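Local coordinates for protein hydrogenase 2 maturation peptidase (Thaumarchaeota archaeon SCGC AB-539-E09, PDB 5TTX) that probably cleaves the C-terminal extension from the large-subunit precursor of a [NiFe] hydrogenase during its maturation, as related hydrogenase maturation proteases do, at residues A[30-35]-A[149-154]; A[40-45]-A[156-161]. All blocks are in the same frame, centred on the assembly; numbering follows the deposited sequence.

Contact 1: A[30-35]-A[149-154]; sequences VDLLSS and AAVDLV
On one face of the mixed sheet in the alpha/beta/alpha fold of the hydrogenase maturation proteases, helix 25-34 packs against helix 141-158 through L32 and L33 on V151 and V154. The two helical segments cross at -60°, with their axes 10.0 Å apart at the closest point. V151 faces the other helix; the side chains of L32 and V151 cross at about a right angle, with V151 CG2 3.6 Å from L32 CD1 and 3.7 Å from L32 CB. One turn on, V154 and L33 reach toward each other tip to tip: V154 CG1, anti to its own backbone N (chi1 169°), lies 3.9 Å from L33 CD1 and 4.2 Å from L33 CD2. L33 CD2 also makes a looser contact with V151 CG1, which places L33 between the two valines. V151 touches V29 and M36 as well, and L32 extends onto T147 and H148 one turn earlier in helix 141-158. At the C-terminal end of helix 25-34, two serines turn back. S34 OG bonds to V30 O from above the carbonyl plane, while S35 OG and S35 N both bond to L32 O from the same face of its plane, S35 OG at 3.1 Å.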
ATOM      1  N   VAL A  30      -9.585 -47.983   2.040  1.00 32.44           N
ATOM      2  CA  VAL A  30      -8.560 -47.890   3.078  1.00 34.33           C
ATOM      3  C   VAL A  30      -8.361 -49.239   3.759  1.00 39.43           C
ATOM      4  O   VAL A  30      -7.222 -49.639   4.032  1.00 40.98           O
ATOM      5  CB  VAL A  30      -8.919 -46.782   4.083  1.00 32.19           C
ATOM      6  CG1 VAL A  30      -7.970 -46.808   5.293  1.00 35.06           C
ATOM      7  CG2 VAL A  30      -8.854 -45.439   3.374  1.00 31.51           C
ATOM      8  N   ASP A  31      -9.459 -49.969   4.034  1.00 33.67           N
ATOM      9  CA  ASP A  31      -9.333 -51.306   4.610  1.00 31.97           C
ATOM     10  C   ASP A  31      -8.468 -52.201   3.735  1.00 35.06           C
ATOM     11  O   ASP A  31      -7.599 -52.919   4.242  1.00 40.77           O
ATOM     12  CB  ASP A  31     -10.702 -51.967   4.790  1.00 37.53           C
ATOM     13  CG  ASP A  31     -11.563 -51.283   5.825  1.00 40.26           C
ATOM     14  OD1 ASP A  31     -11.084 -50.333   6.488  1.00 44.29           O
ATOM     15  OD2 ASP A  31     -12.728 -51.711   5.972  1.00 39.31           O
ATOM     16  N   LEU A  32      -8.692 -52.182   2.418  1.00 37.26           N
ATOM     17  CA  LEU A  32      -7.859 -52.989   1.531  1.00 39.16           C
ATOM     18  C   LEU A  32      -6.400 -52.568   1.618  1.00 34.55           C
ATOM     19  O   LEU A  32      -5.510 -53.414   1.766  1.00 50.56           O
ATOM     20  CB  LEU A  32      -8.363 -52.898   0.094  1.00 35.63           C
ATOM     21  CG  LEU A  32      -9.696 -53.591  -0.177  1.00 34.43           C
ATOM     22  CD1 LEU A  32     -10.108 -53.343  -1.628  1.00 30.65           C
ATOM     23  CD2 LEU A  32      -9.605 -55.129   0.123  1.00 29.54           C
ATOM     24  N   LEU A  33      -6.137 -51.260   1.550  1.00 39.19           N
ATOM     25  CA  LEU A  33      -4.760 -50.758   1.587  1.00 38.10           C
ATOM     26  C   LEU A  33      -4.081 -51.084   2.914  1.00 42.51           C
ATOM     27  O   LEU A  33      -2.941 -51.556   2.938  1.00 47.70           O
ATOM     28  CB  LEU A  33      -4.751 -49.253   1.329  1.00 31.03           C
ATOM     29  CG  LEU A  33      -5.160 -48.880  -0.093  1.00 34.77           C
ATOM     30  CD1 LEU A  33      -5.367 -47.385  -0.210  1.00 31.86           C
ATOM     31  CD2 LEU A  33      -4.089 -49.350  -1.081  1.00 33.54           C
ATOM     32  N   SER A  34      -4.778 -50.856   4.032  1.00 44.25           N
ATOM     33  CA  SER A  34      -4.230 -51.191   5.345  1.00 43.34           C
ATOM     34  C   SER A  34      -3.867 -52.658   5.483  1.00 41.01           C
ATOM     35  O   SER A  34      -3.059 -52.996   6.351  1.00 52.34           O
ATOM     36  CB  SER A  34      -5.214 -50.832   6.458  1.00 41.51           C
ATOM     37  OG  SER A  34      -5.343 -49.417   6.572  1.00 57.01           O
ATOM     38  N   SER A  35      -4.444 -53.548   4.689  1.00 47.86           N
ATOM     39  CA  SER A  35      -4.062 -54.943   4.824  1.00 49.85           C
ATOM     40  C   SER A  35      -2.963 -55.347   3.848  1.00 49.34           C
ATOM     41  O   SER A  35      -2.489 -56.478   3.909  1.00 52.96           O
ATOM     42  CB  SER A  35      -5.283 -55.866   4.675  1.00 58.21           C
ATOM     43  OG  SER A  35      -5.620 -56.094   3.319  1.00 71.52           O
ATOM     44  N   ALA A 149     -10.492 -52.054  -7.932  1.00 34.57           N
ATOM     45  CA  ALA A 149     -10.027 -51.191  -9.011  1.00 29.24           C
ATOM     46  C   ALA A 149      -9.426 -49.900  -8.460  1.00 29.35           C
ATOM     47  O   ALA A 149      -8.386 -49.428  -8.940  1.00 40.82           O
ATOM     48  CB  ALA A 149     -11.182 -50.880  -9.962  1.00 28.65           C
ATOM     49  N   ALA A 150     -10.066 -49.321  -7.445  1.00 25.18           N
ATOM     50  CA  ALA A 150      -9.533 -48.110  -6.852  1.00 34.12           C
ATOM     51  C   ALA A 150      -8.177 -48.383  -6.233  1.00 34.39           C
ATOM     52  O   ALA A 150      -7.269 -47.550  -6.325  1.00 37.02           O
ATOM     53  CB  ALA A 150     -10.512 -47.548  -5.816  1.00 28.29           C
ATOM     54  N   VAL A 151      -8.009 -49.567  -5.635  1.00 29.85           N
ATOM     55  CA  VAL A 151      -6.717 -49.930  -5.057  1.00 28.43           C
ATOM     56  C   VAL A 151      -5.627 -49.849  -6.123  1.00 26.25           C
ATOM     57  O   VAL A 151      -4.566 -49.259  -5.906  1.00 40.51           O
ATOM     58  CB  VAL A 151      -6.799 -51.328  -4.413  1.00 38.90           C
ATOM     59  CG1 VAL A 151      -5.398 -51.956  -4.207  1.00 28.72           C
ATOM     60  CG2 VAL A 151      -7.529 -51.244  -3.093  1.00 25.33           C
ATOM     61  N   ASP A 152      -5.899 -50.404  -7.305  1.00 31.81           N
ATOM     62  CA  ASP A 152      -4.944 -50.305  -8.401  1.00 37.40           C
ATOM     63  C   ASP A 152      -4.662 -48.858  -8.773  1.00 44.73           C
ATOM     64  O   ASP A 152      -3.502 -48.498  -9.029  1.00 48.12           O
ATOM     65  CB  ASP A 152      -5.446 -51.073  -9.619  1.00 32.12           C
ATOM     66  CG  ASP A 152      -5.470 -52.572  -9.391  1.00 49.78           C
ATOM     67  OD1 ASP A 152      -4.785 -53.057  -8.448  1.00 52.48           O
ATOM     68  OD2 ASP A 152      -6.176 -53.261 -10.160  1.00 52.59           O
ATOM     69  N   LEU A 153      -5.706 -48.011  -8.828  1.00 34.17           N
ATOM     70  CA  LEU A 153      -5.473 -46.612  -9.178  1.00 36.09           C
ATOM     71  C   LEU A 153      -4.585 -45.944  -8.146  1.00 34.09           C
ATOM     72  O   LEU A 153      -3.680 -45.177  -8.492  1.00 37.45           O
ATOM     73  CB  LEU A 153      -6.787 -45.847  -9.286  1.00 35.91           C
ATOM     74  CG  LEU A 153      -7.586 -46.007 -10.563  1.00 39.29           C
ATOM     75  CD1 LEU A 153      -8.835 -45.094 -10.514  1.00 28.80           C
ATOM     76  CD2 LEU A 153      -6.716 -45.694 -11.753  1.00 30.29           C
ATOM     77  N   VAL A 154      -4.833 -46.234  -6.872  1.00 27.15           N
ATOM     78  CA  VAL A 154      -3.988 -45.730  -5.796  1.00 31.61           C
ATOM     79  C   VAL A 154      -2.552 -46.206  -5.965  1.00 40.31           C
ATOM     80  O   VAL A 154      -1.597 -45.422  -5.858  1.00 42.62           O
ATOM     81  CB  VAL A 154      -4.561 -46.165  -4.440  1.00 31.04           C
ATOM     82  CG1 VAL A 154      -3.554 -45.889  -3.332  1.00 32.67           C
ATOM     83  CG2 VAL A 154      -5.858 -45.448  -4.197  1.00 27.50           C
TER

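Contact 2: A[40-45]-A[156-161]; sequences DYVDAR and EALGLE
V42 and L158 form the apolar part of this contact, with V42 CG2 4.3 Å from L158 CD1. Both side chains leave the backbone toward the opposing segment. The extended second torsion of L158 (chi2 176°) carries CD1 to the far end of the leucine, where it meets the valine. L160 CD2 lies 4.3 Å from Y41 OH, at the margin of the contact, and L160 also rests on P39. These residues join the start of strand 42-48, an outermost strand of the chain's sheet, to the C-terminal end of helix 141-158, which lies across one face of the alpha/beta/alpha fold. V10 and V12 of the adjacent strand 10-15 lie under the contact: L158 packs on V10 and V42 on V12. The polar link runs through a single water. It sits in the plane of the Y41 ring, at its edge, and donates to L158 O at 2.8 Å. Its 2.4 Å separation from Y41 OH is short for a hydrogen bond, which makes the exact water position doubtful. Backbone bonds shape the helix end beside it: G159, the first residue to leave helical backbone angles, has a positive phi of 77° and belongs to a Schellman motif, in which G159 N bonds to E156 O at 3.0 Å.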
ATOM      1  N   ASP A  40       6.082 -47.317   4.907  1.00 44.68           N
ATOM      2  CA  ASP A  40       5.729 -46.551   6.102  1.00 49.89           C
ATOM      3  C   ASP A  40       5.301 -45.130   5.770  1.00 48.79           C
ATOM      4  O   ASP A  40       4.501 -44.538   6.509  1.00 52.41           O
ATOM      5  CB  ASP A  40       6.906 -46.502   7.080  1.00 61.34           C
ATOM      6  CG  ASP A  40       6.994 -47.738   7.954  1.00 81.74           C
ATOM      7  OD1 ASP A  40       8.129 -48.140   8.292  1.00 93.35           O
ATOM      8  OD2 ASP A  40       5.934 -48.313   8.299  1.00 86.41           O
ATOM      9  N   TYR A  41       5.809 -44.562   4.671  1.00 45.42           N
ATOM     10  CA  TYR A  41       5.526 -43.157   4.411  1.00 48.90           C
ATOM     11  C   TYR A  41       4.100 -42.932   3.901  1.00 47.28           C
ATOM     12  O   TYR A  41       3.628 -41.789   3.897  1.00 42.97           O
ATOM     13  CB  TYR A  41       6.584 -42.576   3.452  1.00 36.39           C
ATOM     14  CG  TYR A  41       6.487 -43.073   2.033  1.00 35.28           C
ATOM     15  CD1 TYR A  41       5.534 -42.545   1.158  1.00 35.79           C
ATOM     16  CD2 TYR A  41       7.342 -44.053   1.555  1.00 36.73           C
ATOM     17  CE1 TYR A  41       5.407 -43.010  -0.138  1.00 39.29           C
ATOM     18  CE2 TYR A  41       7.253 -44.492   0.236  1.00 37.47           C
ATOM     19  CZ  TYR A  41       6.270 -43.970  -0.592  1.00 40.01           C
ATOM     20  OH  TYR A  41       6.144 -44.399  -1.885  1.00 43.64           O
ATOM     21  N   VAL A  42       3.399 -43.983   3.498  1.00 42.00           N
ATOM     22  CA  VAL A  42       2.001 -43.883   3.106  1.00 42.55           C
ATOM     23  C   VAL A  42       1.124 -43.997   4.348  1.00 42.28           C
ATOM     24  O   VAL A  42       1.261 -44.946   5.124  1.00 34.92           O
ATOM     25  CB  VAL A  42       1.647 -44.978   2.091  1.00 43.18           C
ATOM     26  CG1 VAL A  42       0.161 -44.915   1.738  1.00 36.53           C
ATOM     27  CG2 VAL A  42       2.500 -44.816   0.864  1.00 31.56           C
ATOM     28  N   ASP A  43       0.229 -43.028   4.548  1.00 33.41           N
ATOM     29  CA  ASP A  43      -0.826 -43.138   5.555  1.00 36.77           C
ATOM     30  C   ASP A  43      -2.147 -43.382   4.837  1.00 32.48           C
ATOM     31  O   ASP A  43      -2.671 -42.478   4.177  1.00 37.30           O
ATOM     32  CB  ASP A  43      -0.945 -41.877   6.404  1.00 43.99           C
ATOM     33  CG  ASP A  43       0.050 -41.821   7.504  1.00 60.08           C
ATOM     34  OD1 ASP A  43      -0.071 -40.880   8.313  1.00 61.36           O
ATOM     35  OD2 ASP A  43       0.960 -42.690   7.556  1.00 71.55           O
ATOM     36  N   ALA A  44      -2.681 -44.593   4.956  1.00 33.93           N
ATOM     37  CA  ALA A  44      -4.036 -44.907   4.504  1.00 36.42           C
ATOM     38  C   ALA A  44      -4.963 -44.690   5.690  1.00 33.57           C
ATOM     39  O   ALA A  44      -4.909 -45.443   6.654  1.00 40.53           O
ATOM     40  CB  ALA A  44      -4.127 -46.344   3.997  1.00 30.74           C
ATOM     41  N   ARG A  45      -5.787 -43.647   5.647  1.00 30.75           N
ATOM     42  CA  ARG A  45      -6.527 -43.218   6.826  1.00 33.90           C
ATOM     43  C   ARG A  45      -8.021 -43.198   6.530  1.00 34.51           C
ATOM     44  O   ARG A  45      -8.465 -42.625   5.521  1.00 33.46           O
ATOM     45  CB  ARG A  45      -6.044 -41.839   7.311  1.00 38.59           C
ATOM     46  CG  ARG A  45      -5.035 -41.928   8.473  1.00 49.70           C
ATOM     47  CD  ARG A  45      -4.421 -40.573   8.879  1.00 55.25           C
ATOM     48  NE  ARG A  45      -5.413 -39.577   9.304  1.00 59.84           N
ATOM     49  CZ  ARG A  45      -5.158 -38.274   9.435  1.00 63.19           C
ATOM     50  NH1 ARG A  45      -6.112 -37.435   9.829  1.00 67.67           N
ATOM     51  NH2 ARG A  45      -3.947 -37.803   9.170  1.00 56.69           N
ATOM     52  N   GLU A 156      -1.014 -47.221  -8.639  1.00 40.63           N
ATOM     53  CA  GLU A 156      -0.359 -46.667  -9.819  1.00 39.99           C
ATOM     54  C   GLU A 156       0.025 -45.220  -9.593  1.00 46.69           C
ATOM     55  O   GLU A 156       1.125 -44.801  -9.968  1.00 47.40           O
ATOM     56  CB  GLU A 156      -1.248 -46.756 -11.039  1.00 36.74           C
ATOM     57  CG  GLU A 156      -1.531 -48.154 -11.503  1.00 56.15           C
ATOM     58  CD  GLU A 156      -2.694 -48.181 -12.471  1.00 63.75           C
ATOM     59  OE1 GLU A 156      -3.002 -49.276 -12.992  1.00 69.81           O
ATOM     60  OE2 GLU A 156      -3.287 -47.100 -12.707  1.00 62.09           O
ATOM     61  N   ALA A 157      -0.878 -44.448  -8.986  1.00 40.29           N
ATOM     62  CA  ALA A 157      -0.602 -43.056  -8.677  1.00 35.83           C
ATOM     63  C   ALA A 157       0.665 -42.907  -7.857  1.00 42.84           C
ATOM     64  O   ALA A 157       1.384 -41.917  -8.005  1.00 57.21           O
ATOM     65  CB  ALA A 157      -1.778 -42.451  -7.912  1.00 25.19           C
ATOM     66  N   LEU A 158       0.954 -43.878  -6.998  1.00 42.83           N
ATOM     67  CA  LEU A 158       2.094 -43.833  -6.097  1.00 41.75           C
ATOM     68  C   LEU A 158       3.313 -44.569  -6.630  1.00 38.67           C
ATOM     69  O   LEU A 158       4.356 -44.571  -5.967  1.00 44.63           O
ATOM     70  CB  LEU A 158       1.699 -44.411  -4.731  1.00 46.21           C
ATOM     71  CG  LEU A 158       0.605 -43.632  -4.001  1.00 46.64           C
ATOM     72  CD1 LEU A 158       0.187 -44.307  -2.689  1.00 35.22           C
ATOM     73  CD2 LEU A 158       1.108 -42.217  -3.749  1.00 48.77           C
ATOM     74  N   GLY A 159       3.219 -45.199  -7.796  1.00 41.47           N
ATOM     75  CA  GLY A 159       4.354 -45.948  -8.302  1.00 42.59           C
ATOM     76  C   GLY A 159       4.577 -47.295  -7.655  1.00 50.29           C
ATOM     77  O   GLY A 159       5.651 -47.877  -7.826  1.00 66.18           O
ATOM     78  N   LEU A 160       3.584 -47.828  -6.945  1.00 45.95           N
ATOM     79  CA  LEU A 160       3.707 -49.071  -6.198  1.00 45.72           C
ATOM     80  C   LEU A 160       3.087 -50.269  -6.903  1.00 55.94           C
ATOM     81  O   LEU A 160       3.084 -51.369  -6.335  1.00 63.88           O
ATOM     82  CB  LEU A 160       3.064 -48.901  -4.821  1.00 44.09           C
ATOM     83  CG  LEU A 160       3.716 -47.826  -3.958  1.00 48.05           C
ATOM     84  CD1 LEU A 160       2.928 -47.651  -2.686  1.00 41.71           C
ATOM     85  CD2 LEU A 160       5.189 -48.176  -3.648  1.00 44.57           C
ATOM     86  N   GLU A 161       2.560 -50.090  -8.114  1.00 58.07           N
ATOM     87  CA  GLU A 161       1.898 -51.183  -8.828  1.00 60.79           C
ATOM     88  C   GLU A 161       2.924 -52.157  -9.381  1.00 66.06           C
ATOM     89  O   GLU A 161       3.615 -52.830  -8.620  1.00 75.06           O
ATOM     90  CB  GLU A 161       1.001 -50.648  -9.957  1.00 55.78           C
ATOM     91  CG  GLU A 161       1.721 -50.305 -11.246  1.00 65.24           C
ATOM     92  CD  GLU A 161       2.424 -48.947 -11.205  1.00 73.37           C
ATOM     93  OE1 GLU A 161       2.721 -48.429 -10.100  1.00 67.79           O
ATOM     94  OE2 GLU A 161       2.678 -48.396 -12.297  1.00 75.81           O
TER
HETATM   95  O   HOH W   1       4.898 -43.240  -3.583  1.00 49.56           O

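In the fold
Contacts 1 and 2 lie side by side, their centres 9 Å apart, on successive parts of helix 141-158: contact 1 uses its middle turns and contact 2 its C-terminal end and the residues beyond. Their partners, helix 25-34 and strand 42-48, follow each other in the chain, and the two also touch directly. V30 CG1 packs 3.6 Å from A44 O, and L33 CB lies 4.0 Å from A44 CB, which makes L33 a residue shared between the helix pair and strand 42-48. Helix 141-158 thus closes over a neighbouring helix and strand, bringing the C-terminal end of the chain onto its N-terminal part.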